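Local coordinates for protein 3,4-dihydroxy-2-butanone 4-phosphate synthase (Candida albicans, PDB 1TKS) that catalyses the conversion of D-ribulose 5-phosphate to formate and 3,4-dihydroxy-2-butanone 4-phosphate, a step of riboflavin biosynthesis, at residues C165-D170 / L174-D179; M47-R52 / K186-K191. All blocks are in the same frame, centred on the assembly; numbering follows the deposited sequence.

Contact 1 (C165-D170 / L174-D179); sequences CELVRD and LMMRLD
The guanidinium of R169 has CB of L174 at its edge, near its plane; the two side chains lie alongside each other and point the same way, R169 CD standing 3.9 Å from L174 CB. A bend at chi3 (51°) turns the charged end off the line of the aliphatic stem, and NH2 and NE form salt bridges with D180 and D172. The peptide groups are the other flat elements. R169 N gives a nearly straight bond to L174 O, 2.7 Å long, with the donor tilted 21° from the carbonyl plane. The return bond, M176 N to L167 O at 3.0 Å, arrives from well above its plane, 46° out. M175 CA also approaches L167 O at 3.4 Å, a CA-H...O contact that adds to the grip on this oxygen. Between the two bonds V168 and M175 form a non-hydrogen-bonded antiparallel pair. Their side chains run together, and the M175 methyl CE meets V168 CG1 at 3.4 Å, tighter than usual for two carbons, while also reaching E166 CB. M176 extends beyond CG and crosses L167, CB to CB 4.0 Å, with its methyl CE 3.4 Å from V168 O. L167 and M176 both continue onto F184 of helix 178-188. E166 turns its carboxylate away to S55, beside D34, a likely substrate-binding residue. Together these pairings make a hairpin-like turn held by one isolated antiparallel bridge; it links strand 162-166 to the N-cap R177 of helix 178-188, consistent with a place at the border of the active site.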
ATOM      1  N   CYS B 165       6.394  -6.638  -3.713  1.00  8.56           N
ATOM      2  CA  CYS B 165       6.422  -5.276  -3.185  1.00  8.35           C
ATOM      3  C   CYS B 165       7.856  -4.768  -3.208  1.00  9.63           C
ATOM      4  O   CYS B 165       8.796  -5.543  -3.045  1.00  8.19           O
ATOM      5  CB  CYS B 165       5.848  -5.216  -1.768  1.00  8.74           C
ATOM      6  SG  CYS B 165       5.159  -3.561  -1.389  1.00  9.77           S
ATOM      7  N   GLU B 166       8.004  -3.459  -3.404  1.00  8.62           N
ATOM      8  CA  GLU B 166       9.307  -2.798  -3.506  1.00  9.16           C
ATOM      9  C   GLU B 166      10.068  -2.613  -2.199  1.00  9.30           C
ATOM     10  O   GLU B 166       9.526  -2.079  -1.233  1.00  9.06           O
ATOM     11  CB  GLU B 166       9.146  -1.411  -4.142  1.00 10.35           C
ATOM     12  CG  GLU B 166       8.379  -1.361  -5.454  1.00 11.92           C
ATOM     13  CD  GLU B 166       6.872  -1.296  -5.268  1.00 13.27           C
ATOM     14  OE1 GLU B 166       6.167  -1.058  -6.269  1.00 14.73           O
ATOM     15  OE2 GLU B 166       6.391  -1.483  -4.132  1.00  9.20           O
ATOM     16  N   LEU B 167      11.330  -3.033  -2.175  1.00  9.37           N
ATOM     17  CA  LEU B 167      12.151  -2.860  -0.978  1.00  9.53           C
ATOM     18  C   LEU B 167      12.475  -1.380  -0.790  1.00  9.82           C
ATOM     19  O   LEU B 167      12.828  -0.690  -1.747  1.00  8.47           O
ATOM     20  CB  LEU B 167      13.454  -3.653  -1.107  1.00  9.24           C
ATOM     21  CG  LEU B 167      13.368  -5.140  -0.759  1.00  9.92           C
ATOM     22  CD1 LEU B 167      14.573  -5.863  -1.325  1.00 11.53           C
ATOM     23  CD2 LEU B 167      13.282  -5.318   0.751  1.00 10.05           C
ATOM     24  N   VAL B 168      12.352  -0.894   0.440  1.00  9.08           N
ATOM     25  CA  VAL B 168      12.648   0.507   0.734  1.00 10.67           C
ATOM     26  C   VAL B 168      13.584   0.629   1.932  1.00 10.24           C
ATOM     27  O   VAL B 168      13.495  -0.141   2.896  1.00 10.44           O
ATOM     28  CB  VAL B 168      11.361   1.332   1.021  1.00 10.82           C
ATOM     29  CG1 VAL B 168      10.413   1.257  -0.168  1.00  9.89           C
ATOM     30  CG2 VAL B 168      10.681   0.838   2.285  1.00 12.68           C
ATOM     31  N   ARG B 169      14.489   1.600   1.855  1.00 10.86           N
ATOM     32  CA  ARG B 169      15.465   1.853   2.914  1.00 11.30           C
ATOM     33  C   ARG B 169      14.800   2.472   4.134  1.00 11.52           C
ATOM     34  O   ARG B 169      13.958   3.359   4.010  1.00 11.57           O
ATOM     35  CB  ARG B 169      16.550   2.810   2.416  1.00 12.06           C
ATOM     36  CG  ARG B 169      17.476   2.240   1.354  1.00 13.52           C
ATOM     37  CD  ARG B 169      18.109   3.362   0.540  1.00 14.57           C
ATOM     38  NE  ARG B 169      18.728   4.387   1.377  1.00 15.91           N
ATOM     39  CZ  ARG B 169      19.854   4.220   2.064  1.00 17.25           C
ATOM     40  NH1 ARG B 169      20.338   5.209   2.804  1.00 17.70           N
ATOM     41  NH2 ARG B 169      20.500   3.064   2.009  1.00 18.13           N
ATOM     42  N   ASP B 170      15.187   2.017   5.319  1.00 12.49           N
ATOM     43  CA  ASP B 170      14.614   2.562   6.542  1.00 13.29           C
ATOM     44  C   ASP B 170      15.155   3.955   6.856  1.00 14.30           C
ATOM     45  O   ASP B 170      14.487   4.750   7.517  1.00 14.61           O
ATOM     46  CB  ASP B 170      14.894   1.628   7.721  1.00 15.81           C
ATOM     47  CG  ASP B 170      14.270   0.260   7.536  1.00 18.37           C
ATOM     48  OD1 ASP B 170      13.061   0.196   7.260  1.00 20.62           O
ATOM     49  OD2 ASP B 170      14.994  -0.746   7.653  1.00 26.28           O
ATOM     50  N   LEU B 174      14.026   5.601   0.533  1.00  9.40           N
ATOM     51  CA  LEU B 174      14.395   5.446  -0.869  1.00  9.99           C
ATOM     52  C   LEU B 174      14.395   3.965  -1.225  1.00 10.13           C
ATOM     53  O   LEU B 174      14.719   3.125  -0.387  1.00  9.79           O
ATOM     54  CB  LEU B 174      15.781   6.050  -1.138  1.00 10.05           C
ATOM     55  CG  LEU B 174      15.920   7.563  -0.927  1.00 10.90           C
ATOM     56  CD1 LEU B 174      17.316   8.012  -1.337  1.00 12.29           C
ATOM     57  CD2 LEU B 174      14.870   8.304  -1.743  1.00 12.26           C
ATOM     58  N   MET B 175      14.017   3.650  -2.463  1.00  9.28           N
ATOM     59  CA  MET B 175      13.989   2.265  -2.920  1.00 10.47           C
ATOM     60  C   MET B 175      15.403   1.695  -2.902  1.00 10.38           C
ATOM     61  O   MET B 175      16.373   2.397  -3.201  1.00 10.67           O
ATOM     62  CB  MET B 175      13.396   2.177  -4.331  1.00  8.88           C
ATOM     63  CG  MET B 175      11.879   1.957  -4.370  1.00 11.77           C
ATOM     64  SD  MET B 175      10.888   3.208  -3.498  1.00 12.59           S
ATOM     65  CE  MET B 175       9.327   2.276  -3.227  1.00 12.10           C
ATOM     66  N   MET B 176      15.516   0.425  -2.535  1.00  9.15           N
ATOM     67  CA  MET B 176      16.816  -0.219  -2.466  1.00 10.08           C
ATOM     68  C   MET B 176      17.391  -0.551  -3.828  1.00 10.57           C
ATOM     69  O   MET B 176      16.758  -1.242  -4.630  1.00 10.39           O
ATOM     70  CB  MET B 176      16.748  -1.506  -1.639  1.00  9.80           C
ATOM     71  CG  MET B 176      16.533  -1.293  -0.158  1.00 12.28           C
ATOM     72  SD  MET B 176      16.873  -2.798   0.760  1.00 10.04           S
ATOM     73  CE  MET B 176      15.805  -2.571   2.161  1.00 16.03           C
ATOM     74  N   ARG B 177      18.601  -0.053  -4.072  1.00 10.69           N
ATOM     75  CA  ARG B 177      19.340  -0.303  -5.310  1.00 11.69           C
ATOM     76  C   ARG B 177      20.045  -1.643  -5.112  1.00 10.28           C
ATOM     77  O   ARG B 177      19.932  -2.241  -4.044  1.00  8.72           O
ATOM     78  CB  ARG B 177      20.379   0.796  -5.526  1.00 14.00           C
ATOM     79  CG  ARG B 177      19.812   2.199  -5.531  1.00 21.04           C
ATOM     80  CD  ARG B 177      19.034   2.459  -6.807  1.00 19.90           C
ATOM     81  NE  ARG B 177      18.459   3.804  -6.846  1.00 22.03           N
ATOM     82  CZ  ARG B 177      17.846   4.322  -7.908  1.00 22.61           C
ATOM     83  NH1 ARG B 177      17.343   5.546  -7.856  1.00 23.37           N
ATOM     84  NH2 ARG B 177      17.742   3.619  -9.027  1.00 22.30           N
ATOM     85  N   LEU B 178      20.804  -2.095  -6.110  1.00 10.27           N
ATOM     86  CA  LEU B 178      21.483  -3.386  -6.012  1.00  9.98           C
ATOM     87  C   LEU B 178      22.343  -3.550  -4.765  1.00 10.23           C
ATOM     88  O   LEU B 178      22.227  -4.553  -4.054  1.00  8.66           O
ATOM     89  CB  LEU B 178      22.344  -3.658  -7.253  1.00 10.60           C
ATOM     90  CG  LEU B 178      23.012  -5.047  -7.287  1.00 11.36           C
ATOM     91  CD1 LEU B 178      21.934  -6.132  -7.349  1.00 10.65           C
ATOM     92  CD2 LEU B 178      23.946  -5.156  -8.489  1.00 10.21           C
ATOM     93  N   ASP B 179      23.204  -2.578  -4.489  1.00 10.18           N
ATOM     94  CA  ASP B 179      24.066  -2.685  -3.324  1.00 10.83           C
ATOM     95  C   ASP B 179      23.279  -2.896  -2.041  1.00 10.07           C
ATOM     96  O   ASP B 179      23.613  -3.762  -1.234  1.00  9.78           O
ATOM     97  CB  ASP B 179      24.964  -1.453  -3.204  1.00 12.72           C
ATOM     98  CG  ASP B 179      26.156  -1.515  -4.140  1.00 17.32           C
ATOM     99  OD1 ASP B 179      26.286  -2.523  -4.861  1.00 20.04           O
ATOM    100  OD2 ASP B 179      26.965  -0.564  -4.151  1.00 18.65           O
TER

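Contact 2 (M47-R52 / K186-K191); sequences MAFLVR and KKHGIK
F49 drives the edge of its ring against the face of H188 in a T-shaped stack, the centroids 5.1 Å apart and the planes at 82°. The meeting edge is CE1 and CZ: F49 CE1 lies 3.7 Å from H188 ND1, and F49 CZ is 3.8 Å from H188 CG, which sits in the plane of the phenyl ring. On the imidazole the contact is offset toward the rim rather than centred. The F49 side chain has CG opposite the backbone N (chi1 -178°), which carries the ring away from its helix toward 186-191. H188 has CG opposite its own carbonyl carbon instead, which swings the imidazole toward F49, and the second torsion (chi2 -73°) turns one face to the phenyl edge; K187 CG lies over the centre of the other face, 4.0 Å above it. I190 approaches F49 from the opposite direction, and its extended arm brings CD1 to 3.9 Å from F49 CE2, obliquely to the ring. G189 separates these two partners: with positive phi, it ends the helical run and swings the chain round so that H188 and I190 both face F49. Y53 adds a further ring, edge-to-face with F49 and also meeting H188, whose ring touches F184 as well. The contact thus bridges the C-terminal ends of helices 44-52 and 178-188 near the surface; on the sheet side, I190 rests on L35 of strand 34-38 and L50 on V163 of strand 162-166. Another side of helix 44-52, with M47 and A48, packs on helix 103-114.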
ATOM      1  N   MET B  47       4.030 -11.866   5.568  1.00  8.86           N
ATOM      2  CA  MET B  47       3.396 -10.659   5.047  1.00  8.07           C
ATOM      3  C   MET B  47       3.839  -9.478   5.910  1.00  9.86           C
ATOM      4  O   MET B  47       4.063  -8.375   5.413  1.00  8.75           O
ATOM      5  CB  MET B  47       1.869 -10.773   5.088  1.00  8.67           C
ATOM      6  CG  MET B  47       1.156  -9.504   4.612  1.00 10.23           C
ATOM      7  SD  MET B  47       1.428  -9.073   2.868  1.00  8.22           S
ATOM      8  CE  MET B  47       2.841  -8.063   2.908  1.00 19.65           C
ATOM      9  N   ALA B  48       3.956  -9.712   7.214  1.00 10.23           N
ATOM     10  CA  ALA B  48       4.384  -8.652   8.113  1.00  9.82           C
ATOM     11  C   ALA B  48       5.806  -8.244   7.729  1.00  8.50           C
ATOM     12  O   ALA B  48       6.160  -7.065   7.780  1.00  8.80           O
ATOM     13  CB  ALA B  48       4.342  -9.124   9.561  1.00  9.87           C
ATOM     14  N   PHE B  49       6.616  -9.228   7.343  1.00  8.19           N
ATOM     15  CA  PHE B  49       7.993  -8.984   6.938  1.00  7.34           C
ATOM     16  C   PHE B  49       7.997  -8.174   5.648  1.00  7.77           C
ATOM     17  O   PHE B  49       8.703  -7.168   5.533  1.00  8.23           O
ATOM     18  CB  PHE B  49       8.719 -10.313   6.716  1.00  6.94           C
ATOM     19  CG  PHE B  49      10.168 -10.164   6.340  1.00  9.08           C
ATOM     20  CD1 PHE B  49      11.150 -10.042   7.320  1.00  9.58           C
ATOM     21  CD2 PHE B  49      10.554 -10.174   5.001  1.00  8.40           C
ATOM     22  CE1 PHE B  49      12.499  -9.933   6.972  1.00 10.48           C
ATOM     23  CE2 PHE B  49      11.897 -10.065   4.643  1.00  9.58           C
ATOM     24  CZ  PHE B  49      12.875  -9.948   5.634  1.00  9.93           C
ATOM     25  N   LEU B  50       7.196  -8.608   4.681  1.00  6.51           N
ATOM     26  CA  LEU B  50       7.114  -7.916   3.399  1.00  6.89           C
ATOM     27  C   LEU B  50       6.720  -6.452   3.590  1.00  7.53           C
ATOM     28  O   LEU B  50       7.350  -5.560   3.032  1.00  8.30           O
ATOM     29  CB  LEU B  50       6.099  -8.623   2.483  1.00  6.99           C
ATOM     30  CG  LEU B  50       5.908  -8.008   1.090  1.00  8.06           C
ATOM     31  CD1 LEU B  50       7.249  -7.959   0.352  1.00  8.04           C
ATOM     32  CD2 LEU B  50       4.905  -8.829   0.298  1.00  8.95           C
ATOM     33  N   VAL B  51       5.676  -6.210   4.378  1.00  7.06           N
ATOM     34  CA  VAL B  51       5.214  -4.846   4.632  1.00  6.91           C
ATOM     35  C   VAL B  51       6.270  -4.020   5.369  1.00  7.69           C
ATOM     36  O   VAL B  51       6.531  -2.874   5.011  1.00  9.26           O
ATOM     37  CB  VAL B  51       3.897  -4.846   5.449  1.00  7.10           C
ATOM     38  CG1 VAL B  51       3.536  -3.432   5.883  1.00  7.20           C
ATOM     39  CG2 VAL B  51       2.771  -5.418   4.599  1.00  8.46           C
ATOM     40  N   ARG B  52       6.885  -4.611   6.386  1.00  8.08           N
ATOM     41  CA  ARG B  52       7.894  -3.920   7.182  1.00  7.92           C
ATOM     42  C   ARG B  52       9.050  -3.314   6.391  1.00  8.72           C
ATOM     43  O   ARG B  52       9.511  -2.214   6.705  1.00  9.61           O
ATOM     44  CB  ARG B  52       8.454  -4.873   8.243  1.00  8.78           C
ATOM     45  CG  ARG B  52       9.732  -4.393   8.914  1.00  8.66           C
ATOM     46  CD  ARG B  52       9.508  -3.220   9.854  1.00  9.28           C
ATOM     47  NE  ARG B  52      10.778  -2.796  10.437  1.00 10.86           N
ATOM     48  CZ  ARG B  52      11.688  -2.072   9.793  1.00 11.04           C
ATOM     49  NH1 ARG B  52      11.462  -1.678   8.548  1.00 11.80           N
ATOM     50  NH2 ARG B  52      12.835  -1.763  10.383  1.00 11.66           N
ATOM     51  N   LYS B 186      21.940 -10.633   2.416  1.00 12.10           N
ATOM     52  CA  LYS B 186      22.856 -11.280   3.348  1.00 13.26           C
ATOM     53  C   LYS B 186      22.356 -11.202   4.788  1.00 13.48           C
ATOM     54  O   LYS B 186      22.466 -12.168   5.542  1.00 13.92           O
ATOM     55  CB  LYS B 186      24.251 -10.656   3.244  1.00 16.60           C
ATOM     56  CG  LYS B 186      24.940 -10.928   1.915  1.00 20.25           C
ATOM     57  CD  LYS B 186      26.349 -10.358   1.883  1.00 24.44           C
ATOM     58  CE  LYS B 186      27.254 -11.044   2.897  1.00 26.11           C
ATOM     59  NZ  LYS B 186      28.583 -10.377   2.987  1.00 29.16           N
ATOM     60  N   LYS B 187      21.790 -10.062   5.163  1.00 12.87           N
ATOM     61  CA  LYS B 187      21.290  -9.888   6.519  1.00 14.17           C
ATOM     62  C   LYS B 187      20.118 -10.815   6.831  1.00 13.87           C
ATOM     63  O   LYS B 187      20.027 -11.366   7.925  1.00 15.17           O
ATOM     64  CB  LYS B 187      20.855  -8.438   6.741  1.00 15.28           C
ATOM     65  CG  LYS B 187      20.290  -8.168   8.124  1.00 19.46           C
ATOM     66  CD  LYS B 187      19.943  -6.700   8.298  1.00 21.57           C
ATOM     67  CE  LYS B 187      19.373  -6.424   9.678  1.00 24.18           C
ATOM     68  NZ  LYS B 187      19.116  -4.970   9.869  1.00 27.71           N
ATOM     69  N   HIS B 188      19.232 -10.997   5.860  1.00 12.25           N
ATOM     70  CA  HIS B 188      18.056 -11.833   6.065  1.00 12.33           C
ATOM     71  C   HIS B 188      18.118 -13.218   5.434  1.00 12.24           C
ATOM     72  O   HIS B 188      17.167 -13.992   5.540  1.00 13.42           O
ATOM     73  CB  HIS B 188      16.822 -11.087   5.555  1.00 12.73           C
ATOM     74  CG  HIS B 188      16.598  -9.774   6.234  1.00 11.42           C
ATOM     75  ND1 HIS B 188      16.133  -9.676   7.527  1.00 12.18           N
ATOM     76  CD2 HIS B 188      16.818  -8.505   5.815  1.00 11.60           C
ATOM     77  CE1 HIS B 188      16.077  -8.404   7.877  1.00 11.11           C
ATOM     78  NE2 HIS B 188      16.488  -7.673   6.858  1.00 11.27           N
ATOM     79  N   GLY B 189      19.233 -13.527   4.784  1.00 11.77           N
ATOM     80  CA  GLY B 189      19.377 -14.825   4.153  1.00 11.23           C
ATOM     81  C   GLY B 189      18.407 -15.033   3.007  1.00 10.76           C
ATOM     82  O   GLY B 189      17.771 -16.082   2.895  1.00 11.75           O
ATOM     83  N   ILE B 190      18.292 -14.021   2.154  1.00 10.60           N
ATOM     84  CA  ILE B 190      17.405 -14.085   1.002  1.00  9.82           C
ATOM     85  C   ILE B 190      18.225 -14.053  -0.283  1.00 10.08           C
ATOM     86  O   ILE B 190      19.089 -13.194  -0.460  1.00 10.96           O
ATOM     87  CB  ILE B 190      16.408 -12.907   1.003  1.00 10.12           C
ATOM     88  CG1 ILE B 190      15.543 -12.974   2.264  1.00  9.44           C
ATOM     89  CG2 ILE B 190      15.529 -12.954  -0.249  1.00 10.09           C
ATOM     90  CD1 ILE B 190      14.600 -11.784   2.436  1.00 11.27           C
ATOM     91  N   LYS B 191      17.949 -15.010  -1.164  1.00  9.65           N
ATOM     92  CA  LYS B 191      18.643 -15.129  -2.441  1.00  9.32           C
ATOM     93  C   LYS B 191      18.188 -14.049  -3.414  1.00  8.68           C
ATOM     94  O   LYS B 191      17.042 -13.599  -3.369  1.00 10.11           O
ATOM     95  CB  LYS B 191      18.390 -16.514  -3.040  1.00 10.57           C
ATOM     96  CG  LYS B 191      19.120 -17.646  -2.317  1.00 10.53           C
ATOM     97  CD  LYS B 191      18.510 -18.997  -2.668  1.00 12.03           C
ATOM     98  CE  LYS B 191      19.438 -20.148  -2.311  1.00 12.86           C
ATOM     99  NZ  LYS B 191      19.894 -20.098  -0.892  1.00 13.52           N
TER

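Contacts 1 and 2 lie with their centres about 12 Å apart and share helix 178-188: contact 1 leads into its start, contact 2 uses its end. Along the chain, contact 1 is nested inside the loop closed by contact 2. They join directly through a salt bridge, D170 OD1 to R52 NH1 at 2.8 Å, and through packing of C165 CB on L50 CD1 at 3.7 Å. D34, a likely D-ribulose 5-phosphate ligand, is nearer contact 1: side chain to side chain, D34 is about 3 Å from E166 but about 10 Å from I190 of contact 2. Both also touch the second subunit, E166 packing on I101 and V51 on S55 of that chain.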